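Local structure of CCN family member 3 (Rattus norvegicus, 5NB8) at residues K18-P21 with Y25-T28; P38-D43 with G61-K66. The protein acts as a secreted signalling protein, represented here by its von Willebrand factor type C domain, that binds integrins and NOTCH1. All coordinates share one frame; numbering follows the deposited sequence.

Contact 1 of 2, residues K18-P21 with Y25-T28; sequences KFEP and YHCT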
loop_
_atom_site.group_PDB
_atom_site.type_symbol
_atom_site.label_atom_id
_atom_site.label_comp_id
_atom_site.label_asym_id
_atom_site.label_seq_id
_atom_site.Cartn_x
_atom_site.Cartn_y
_atom_site.Cartn_z
ATOM N N LYS A 18 5.109 -13.578 4.112
ATOM C CA LYS A 18 4.834 -12.331 3.414
ATOM C C LYS A 18 3.654 -12.483 2.460
ATOM O O LYS A 18 3.455 -13.534 1.852
ATOM C CB LYS A 18 6.063 -11.877 2.624
ATOM C CG LYS A 18 7.255 -11.492 3.491
ATOM C CD LYS A 18 8.465 -11.110 2.643
ATOM C CE LYS A 18 9.675 -10.782 3.517
ATOM N NZ LYS A 18 9.510 -9.525 4.307
ATOM N N PHE A 19 2.877 -11.414 2.300
ATOM C CA PHE A 19 1.727 -11.486 1.402
ATOM C C PHE A 19 1.391 -10.090 0.904
ATOM O O PHE A 19 1.904 -9.083 1.398
ATOM C CB PHE A 19 0.511 -12.101 2.094
ATOM C CG PHE A 19 0.001 -11.283 3.244
ATOM C CD1 PHE A 19 0.639 -11.332 4.477
ATOM C CD2 PHE A 19 -1.112 -10.464 3.099
ATOM C CE1 PHE A 19 0.183 -10.580 5.543
ATOM C CE2 PHE A 19 -1.574 -9.710 4.166
ATOM C CZ PHE A 19 -0.920 -9.777 5.395
ATOM N N GLU A 20 0.500 -10.047 -0.078
ATOM C CA GLU A 20 0.037 -8.791 -0.668
ATOM C C GLU A 20 -1.481 -8.755 -0.608
ATOM O O GLU A 20 -2.146 -9.516 -1.340
ATOM C CB GLU A 20 0.523 -8.658 -2.106
ATOM C CG GLU A 20 1.985 -8.992 -2.264
ATOM C CD GLU A 20 2.388 -9.096 -3.711
ATOM O OE1 GLU A 20 1.652 -8.552 -4.565
ATOM O OE2 GLU A 20 3.431 -9.725 -3.994
ATOM N N PRO A 21 -2.080 -7.923 0.244
ATOM C CA PRO A 21 -3.545 -7.862 0.256
ATOM C C PRO A 21 -4.090 -7.190 -0.996
ATOM O O PRO A 21 -5.222 -7.481 -1.399
ATOM C CB PRO A 21 -3.857 -7.064 1.524
ATOM C CG PRO A 21 -2.643 -6.163 1.705
ATOM C CD PRO A 21 -1.460 -6.948 1.159
ATOM N N TYR A 25 0.404 -2.845 -1.550
ATOM C CA TYR A 25 1.061 -3.056 -0.259
ATOM C C TYR A 25 1.738 -4.419 -0.179
ATOM O O TYR A 25 1.291 -5.393 -0.785
ATOM C CB TYR A 25 0.066 -2.896 0.893
ATOM C CG TYR A 25 -0.117 -1.446 1.251
ATOM C CD1 TYR A 25 -1.078 -0.671 0.622
ATOM C CD2 TYR A 25 0.701 -0.841 2.192
ATOM C CE1 TYR A 25 -1.237 0.671 0.937
ATOM C CE2 TYR A 25 0.557 0.500 2.506
ATOM C CZ TYR A 25 -0.417 1.249 1.867
ATOM O OH TYR A 25 -0.570 2.577 2.179
ATOM N N HIS A 26 2.832 -4.466 0.581
ATOM C CA HIS A 26 3.569 -5.690 0.870
ATOM C C HIS A 26 3.609 -5.851 2.383
ATOM O O HIS A 26 4.083 -4.952 3.084
ATOM C CB HIS A 26 4.982 -5.619 0.290
ATOM C CG HIS A 26 5.820 -6.830 0.553
ATOM N ND1 HIS A 26 5.663 -8.008 -0.146
ATOM C CD2 HIS A 26 6.838 -7.041 1.420
ATOM C CE1 HIS A 26 6.539 -8.897 0.291
ATOM N NE2 HIS A 26 7.266 -8.334 1.240
ATOM N N CYS A 27 3.121 -6.990 2.884
ATOM C CA CYS A 27 2.926 -7.203 4.312
ATOM C C CYS A 27 3.735 -8.395 4.796
ATOM O O CYS A 27 3.938 -9.368 4.068
ATOM C CB CYS A 27 1.444 -7.429 4.656
ATOM S SG CYS A 27 0.351 -6.038 4.180
ATOM N N THR A 28 4.174 -8.312 6.051
ATOM C CA THR A 28 4.912 -9.392 6.697
ATOM C C THR A 28 4.304 -9.663 8.065
ATOM O O THR A 28 4.015 -8.733 8.819
ATOM C CB THR A 28 6.396 -9.038 6.847
ATOM O OG1 THR A 28 6.952 -8.802 5.548
ATOM C CG2 THR A 28 7.189 -10.183 7.552
#

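Contact 2 of 2, residues P38-D43 with G61-K66; sequences PRCQLD and GECCEK. With IMD (imidazole), chain F.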
loop_
_atom_site.group_PDB
_atom_site.type_symbol
_atom_site.label_atom_id
_atom_site.label_comp_id
_atom_site.label_asym_id
_atom_site.label_seq_id
_atom_site.Cartn_x
_atom_site.Cartn_y
_atom_site.Cartn_z
ATOM N N PRO A 38 4.149 0.410 1.705
ATOM C CA PRO A 38 3.580 0.768 0.409
ATOM C C PRO A 38 4.535 0.430 -0.714
ATOM O O PRO A 38 5.758 0.508 -0.575
ATOM C CB PRO A 38 3.368 2.284 0.516
ATOM C CG PRO A 38 4.396 2.736 1.514
ATOM C CD PRO A 38 4.617 1.589 2.464
ATOM N N ARG A 39 3.956 0.022 -1.837
ATOM C CA ARG A 39 4.712 -0.218 -3.053
ATOM C C ARG A 39 4.609 0.935 -4.041
ATOM O O ARG A 39 5.385 0.982 -4.996
ATOM C CB ARG A 39 4.244 -1.526 -3.702
ATOM C CG ARG A 39 4.535 -2.737 -2.801
ATOM C CD ARG A 39 3.873 -4.004 -3.287
ATOM N NE ARG A 39 4.284 -4.343 -4.640
ATOM C CZ ARG A 39 3.720 -5.300 -5.369
ATOM N NH1 ARG A 39 4.155 -5.546 -6.595
ATOM N NH2 ARG A 39 2.721 -6.014 -4.868
ATOM N N CYS A 40 3.698 1.873 -3.815
ATOM C CA CYS A 40 3.578 3.066 -4.644
ATOM C C CYS A 40 4.400 4.201 -4.038
ATOM O O CYS A 40 4.879 4.119 -2.903
ATOM C CB CYS A 40 2.108 3.474 -4.784
ATOM S SG CYS A 40 1.034 2.217 -5.554
ATOM N N GLN A 41 4.570 5.270 -4.815
ATOM C CA GLN A 41 5.223 6.487 -4.336
ATOM C C GLN A 41 4.173 7.392 -3.720
ATOM O O GLN A 41 3.383 8.012 -4.442
ATOM C CB GLN A 41 5.919 7.235 -5.465
ATOM C CG GLN A 41 7.291 6.792 -5.803
ATOM C CD GLN A 41 7.939 7.718 -6.825
ATOM O OE1 GLN A 41 8.313 8.860 -6.527
ATOM N NE2 GLN A 41 8.082 7.216 -8.042
ATOM N N LEU A 42 4.168 7.495 -2.394
ATOM C CA LEU A 42 3.231 8.396 -1.730
ATOM C C LEU A 42 3.809 9.810 -1.741
ATOM O O LEU A 42 4.099 10.407 -0.706
ATOM C CB LEU A 42 2.912 7.900 -0.321
ATOM C CG LEU A 42 2.363 6.460 -0.375
ATOM C CD1 LEU A 42 1.820 5.974 0.949
ATOM C CD2 LEU A 42 1.294 6.357 -1.441
ATOM N N ASP A 43 3.994 10.337 -2.956
ATOM C CA ASP A 43 4.643 11.629 -3.094
ATOM C C ASP A 43 3.621 12.756 -3.008
ATOM O O ASP A 43 2.429 12.548 -2.776
ATOM C CB ASP A 43 5.440 11.710 -4.391
ATOM C CG ASP A 43 4.571 11.565 -5.633
ATOM O OD1 ASP A 43 3.383 11.221 -5.522
ATOM O OD2 ASP A 43 5.095 11.811 -6.725
ATOM N N GLY A 61 -5.113 0.134 -16.192
ATOM C CA GLY A 61 -4.022 -0.823 -16.279
ATOM C C GLY A 61 -2.809 -0.514 -15.424
ATOM O O GLY A 61 -1.720 -1.018 -15.706
ATOM N N GLU A 62 -2.962 0.305 -14.387
ATOM C CA GLU A 62 -1.861 0.667 -13.507
ATOM C C GLU A 62 -2.265 0.403 -12.074
ATOM O O GLU A 62 -3.387 0.721 -11.667
ATOM C CB GLU A 62 -1.479 2.140 -13.651
ATOM C CG GLU A 62 -0.837 2.504 -14.971
ATOM C CD GLU A 62 0.668 2.523 -14.869
ATOM O OE1 GLU A 62 1.197 2.129 -13.805
ATOM O OE2 GLU A 62 1.323 2.935 -15.845
ATOM N N CYS A 63 -1.332 -0.154 -11.297
ATOM C CA CYS A 63 -1.611 -0.356 -9.882
ATOM C C CYS A 63 -1.762 0.977 -9.161
ATOM O O CYS A 63 -2.736 1.191 -8.435
ATOM C CB CYS A 63 -0.507 -1.194 -9.233
ATOM S SG CYS A 63 -0.708 -1.285 -7.445
ATOM N N CYS A 64 -0.811 1.883 -9.344
ATOM C CA CYS A 64 -0.723 3.081 -8.521
ATOM C C CYS A 64 -1.434 4.259 -9.172
ATOM O O CYS A 64 -1.475 4.380 -10.396
ATOM C CB CYS A 64 0.739 3.443 -8.279
ATOM S SG CYS A 64 1.656 2.113 -7.484
ATOM N N GLU A 65 -1.978 5.131 -8.330
ATOM C CA GLU A 65 -2.609 6.353 -8.798
ATOM C C GLU A 65 -1.559 7.327 -9.305
ATOM O O GLU A 65 -0.417 7.343 -8.837
ATOM C CB GLU A 65 -3.428 7.000 -7.685
ATOM C CG GLU A 65 -4.703 6.246 -7.363
ATOM C CD GLU A 65 -4.581 5.400 -6.120
ATOM O OE1 GLU A 65 -5.571 5.322 -5.365
ATOM O OE2 GLU A 65 -3.495 4.825 -5.890
ATOM N N LYS A 66 -1.966 8.153 -10.269
ATOM C CA LYS A 66 -1.088 9.092 -10.949
ATOM C C LYS A 66 -1.640 10.503 -10.833
ATOM O O LYS A 66 -2.845 10.709 -10.678
ATOM C CB LYS A 66 -0.917 8.741 -12.433
ATOM C CG LYS A 66 -0.456 7.312 -12.707
ATOM C CD LYS A 66 0.886 7.026 -12.064
ATOM C CE LYS A 66 1.262 5.558 -12.200
ATOM N NZ LYS A 66 2.630 5.311 -11.676
HETATM N N1 IMD F . 3.442 7.802 -9.361
HETATM C C2 IMD F . 2.721 8.611 -8.559
HETATM N N3 IMD F . 3.471 9.685 -8.233
HETATM C C4 IMD F . 4.672 9.555 -8.827
HETATM C C5 IMD F . 4.653 8.365 -9.541
#

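Contact 1 of 2, residues K18-P21 with Y25-T28
The ring of Phe19 lies over Cys27, whose CB presses against one face, off centre toward the rim, with CZ of Phe19 3.4 Å from CB of Cys27. A chi1 of 64°, which sets CG of Phe19 between its backbone N and carbonyl carbon, folds the ring over this strand partner. The Cys27 sulfur stands oblique to the ring and fits against Pro21, with SG of Cys27 3.6 Å from CD of Pro21. Replacing the Phe19 ring by an alanine side chain is likely to uncover CB of Cys27 and to leave Tyr13 without its stacking partner. In the backbone, Phe19 and Cys27 form an antiparallel hydrogen-bonded pair, N of Cys27 reaching O of Phe19 at 2.8 Å. Across the other face of the sheet, Lys18 runs alongside Thr28, and its bend at chi4 (-68°) brings NZ to a 2.9 Å hydrogen bond with OG1 of Thr28. CD of Lys18 meets the edge of the His26 ring, near its plane, 3.3 Å from NE2 of His26. The hairpin of strands 18-19 and 25-30 is continued by strand 33-38, where Cys36 forms a disulfide with Cys27 and Ile34 touches Phe19; Tyr13 of strand 11-13 stacks on the Phe19 ring.

Contact 2 of 2, residues P38-D43 with G61-K66
With SG anti to the carbonyl carbon in both Cys40 (chi1 -60°) and Cys64 (-58°), the two sulfurs point to each other and join in a disulfide with a torsion of -85°. The bond joins SG of Cys40 to SG of Cys64 at 2.0 Å, and the left-handed twist leaves CB of Cys40 3.8 Å from CB of Cys64. No hydrogen bond crosses between the segments, so this covalent link carries the contact. Beside it, SG of Cys63 comes within 4.3 Å of SG of Cys40, but Cys63 is bonded to Cys23, which places a second disulfide next to the first. Farther along, an imidazole, probably from the crystallisation liquor, sits between the segments: its N3 gives a weak hydrogen bond to OD1 of Asp43 (3.1 Å), while its C2 lies 3.4 Å from O of Glu65. Asp43 OD1 also forms a salt bridge with NZ of Lys56 and accepts a hydrogen bond from NE1 of Trp67, tying residues 38-43 to strands 54-57 and 66-69. NE2 of Gln24 hydrogen-bonds to O of Cys63 and OE2 of Glu65. The crosslink thus links the exit of the three-stranded sheet to the approach of strand 66-69 within the von Willebrand factor type C domain.

From the N terminus, the chain passes strands 6-8 and 11-13 before contact 1 closes a short hairpin loop, with three residues between its segments. Strand 25-30 then turns back as strand 33-38, which runs directly into contact 2. That contact closes a longer loop of seventeen residues carrying strand 54-57. The two contacts follow in series, neither enclosing nor crossing the other, with centres about 15 Å apart. They meet where Arg39 NH2 of segment 38-43 forms a salt bridge to Glu20 OE1, and where Pro38 packs against Tyr25. Contact 1 thus belongs to the three-stranded sheet, and contact 2 ties its exit to the C-terminal strand pair.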